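Local coordinates for yopT (Bacillus subtilis, PDB 2DLB), which is an uncharacterised homodimeric protein of unknown function, encoded within the SPbeta prophage, at residues I33-N36 and L37-S40. Numbering follows the deposited sequence.
Sequences ICEN and LLLS
Leu-37 N donates to Cys-34 O over 2.9 Å at the point where helix 23-35 gives way to the chain leading to the next strand. The bond joins residues three apart, where a continuing alpha-helix would bond four apart. A weak second bond follows, Leu-38 N to Glu-35 O at 3.4 Å. Two type I turns, Glu-35 to Leu-38 and Leu-37 to Ser-40, carry the chain on from the helix. A water links Asn-36 O and Leu-39 N, accepting from Leu-39 N at 2.8 Å and donating weakly to Asn-36 O.

The leucine side chains pack mainly against carbonyl oxygens of the last helical turn. With CG set beside its own backbone N (chi1 -61°), Leu-37 lays that branch point 3.5 Å from Ile-33 O, and its CB comes 3.4 Å from Cys-34 O. Leucine suits this buried place because its methyl-bearing end is apolar and packs back along that turn. CG of Leu-38 lies 3.5 Å from Glu-35 O. Leu-38 also crosses Glu-35 at a slant: its CD1 comes 3.6 Å from OE2 of Glu-35, a plain van der Waals touch. Glutamate suits its exposed place because its chain is long enough to bend at chi2 (73°), leaving OE1 hydrogen-bonded to Tyr-62 OH while the carboxylate lies against that leucine methyl.

Strand 52-69 receives this corner of the chain, Leu-37 packing on Met-60 while Cys-34 and Leu-38 both meet Tyr-62. The small thiol of Cys-34 suits a buried site where it also touches Ile-8 of the second subunit. That subunit adds Glu-53 against Ile-33 and Leu-37, and its Leu-46 O takes a hydrogen bond from Ser-40 OG, placing the link from helix 23-35 to strand 42-46 at the dimer interface.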
ATOM      1  N   ILE A  33       6.373  -4.632  13.136  1.00 13.09           N
ATOM      2  CA  ILE A  33       5.163  -3.912  12.705  1.00 13.99           C
ATOM      3  C   ILE A  33       4.734  -4.429  11.337  1.00 13.57           C
ATOM      4  O   ILE A  33       3.570  -4.745  11.091  1.00 14.68           O
ATOM      5  CB  ILE A  33       5.382  -2.402  12.674  1.00 13.60           C
ATOM      6  CG1 ILE A  33       5.513  -1.821  14.094  1.00 16.91           C
ATOM      7  CG2 ILE A  33       4.299  -1.626  11.886  1.00 16.54           C
ATOM      8  CD1 ILE A  33       6.089  -0.413  14.152  1.00 20.20           C
ATOM      9  N   CYS A  34       5.656  -4.512  10.406  1.00 11.68           N
ATOM     10  CA  CYS A  34       5.318  -4.881   9.028  1.00 13.01           C
ATOM     11  C   CYS A  34       4.891  -6.347   8.945  1.00 12.52           C
ATOM     12  O   CYS A  34       3.948  -6.645   8.231  1.00 13.02           O
ATOM     13  CB  CYS A  34       6.519  -4.576   8.144  1.00 14.19           C
ATOM     14  SG  CYS A  34       6.802  -2.810   7.869  1.00 15.60           S
ATOM     15  N   GLU A  35       5.556  -7.240   9.699  1.00 13.68           N
ATOM     16  CA  GLU A  35       5.160  -8.629   9.692  1.00 13.79           C
ATOM     17  C   GLU A  35       3.725  -8.814  10.147  1.00 13.77           C
ATOM     18  O   GLU A  35       2.998  -9.688   9.661  1.00 15.14           O
ATOM     19  CB  GLU A  35       6.103  -9.421  10.620  1.00 19.19           C
ATOM     20  CG  GLU A  35       6.032 -10.905  10.421  1.00 22.95           C
ATOM     21  CD  GLU A  35       6.648 -11.476   9.161  1.00 23.22           C
ATOM     22  OE1 GLU A  35       7.285 -10.762   8.383  1.00 27.24           O
ATOM     23  OE2 GLU A  35       6.415 -12.686   8.984  1.00 32.37           O
ATOM     24  N   ASN A  36       3.295  -7.973  11.093  1.00 14.68           N
ATOM     25  CA  ASN A  36       1.898  -8.019  11.577  1.00 14.99           C
ATOM     26  C   ASN A  36       0.935  -7.388  10.575  1.00 13.06           C
ATOM     27  O   ASN A  36      -0.270  -7.415  10.911  1.00 14.91           O
ATOM     28  CB  ASN A  36       1.809  -7.340  12.938  1.00 19.49           C
ATOM     29  CG  ASN A  36       2.334  -8.237  14.051  1.00 27.65           C
ATOM     30  OD1 ASN A  36       2.204  -9.458  13.953  1.00 36.61           O
ATOM     31  ND2 ASN A  36       2.919  -7.596  15.037  1.00 35.04           N
ATOM     32  N   LEU A  37       1.342  -6.891   9.437  1.00 12.10           N
ATOM     33  CA  LEU A  37       0.433  -6.371   8.437  1.00 12.06           C
ATOM     34  C   LEU A  37       0.180  -7.358   7.295  1.00 10.53           C
ATOM     35  O   LEU A  37      -0.715  -7.112   6.501  1.00 11.80           O
ATOM     36  CB  LEU A  37       0.978  -5.102   7.772  1.00 12.04           C
ATOM     37  CG  LEU A  37       1.215  -3.905   8.691  1.00 18.84           C
ATOM     38  CD1 LEU A  37       1.906  -2.766   7.950  1.00 24.80           C
ATOM     39  CD2 LEU A  37      -0.116  -3.490   9.332  1.00 28.43           C
ATOM     40  N   LEU A  38       0.981  -8.425   7.191  1.00 10.27           N
ATOM     41  CA  LEU A  38       1.025  -9.247   6.009  1.00 11.12           C
ATOM     42  C   LEU A  38      -0.343  -9.778   5.582  1.00  9.40           C
ATOM     43  O   LEU A  38      -0.556  -9.916   4.385  1.00 11.87           O
ATOM     44  CB  LEU A  38       1.992 -10.425   6.180  1.00 13.35           C
ATOM     45  CG  LEU A  38       3.459 -10.096   6.221  1.00 15.10           C
ATOM     46  CD1 LEU A  38       4.216 -11.397   6.508  1.00 23.36           C
ATOM     47  CD2 LEU A  38       3.973  -9.507   4.922  1.00 21.26           C
ATOM     48  N   LEU A  39      -1.197 -10.096   6.559  1.00  8.66           N
ATOM     49  CA  LEU A  39      -2.467 -10.728   6.230  1.00  8.60           C
ATOM     50  C   LEU A  39      -3.625  -9.742   6.221  1.00  7.96           C
ATOM     51  O   LEU A  39      -4.766 -10.137   6.133  1.00  8.80           O
ATOM     52  CB  LEU A  39      -2.761 -11.883   7.184  1.00 10.42           C
ATOM     53  CG  LEU A  39      -1.695 -12.978   7.216  1.00 12.03           C
ATOM     54  CD1 LEU A  39      -2.139 -14.048   8.213  1.00 14.24           C
ATOM     55  CD2 LEU A  39      -1.439 -13.561   5.825  1.00 17.57           C
ATOM     56  N   SER A  40      -3.340  -8.442   6.284  1.00  7.79           N
ATOM     57  CA  SER A  40      -4.395  -7.443   6.235  1.00  7.39           C
ATOM     58  C   SER A  40      -5.250  -7.631   4.985  1.00  7.03           C
ATOM     59  O   SER A  40      -4.751  -7.839   3.885  1.00  8.51           O
ATOM     60  CB  SER A  40      -3.777  -6.054   6.258  1.00  7.48           C
ATOM     61  OG  SER A  40      -4.715  -5.054   6.005  1.00  9.89           O
TER
HETATM   62  O   HOH W   1      -1.218  -9.783   9.369  1.00 18.63           O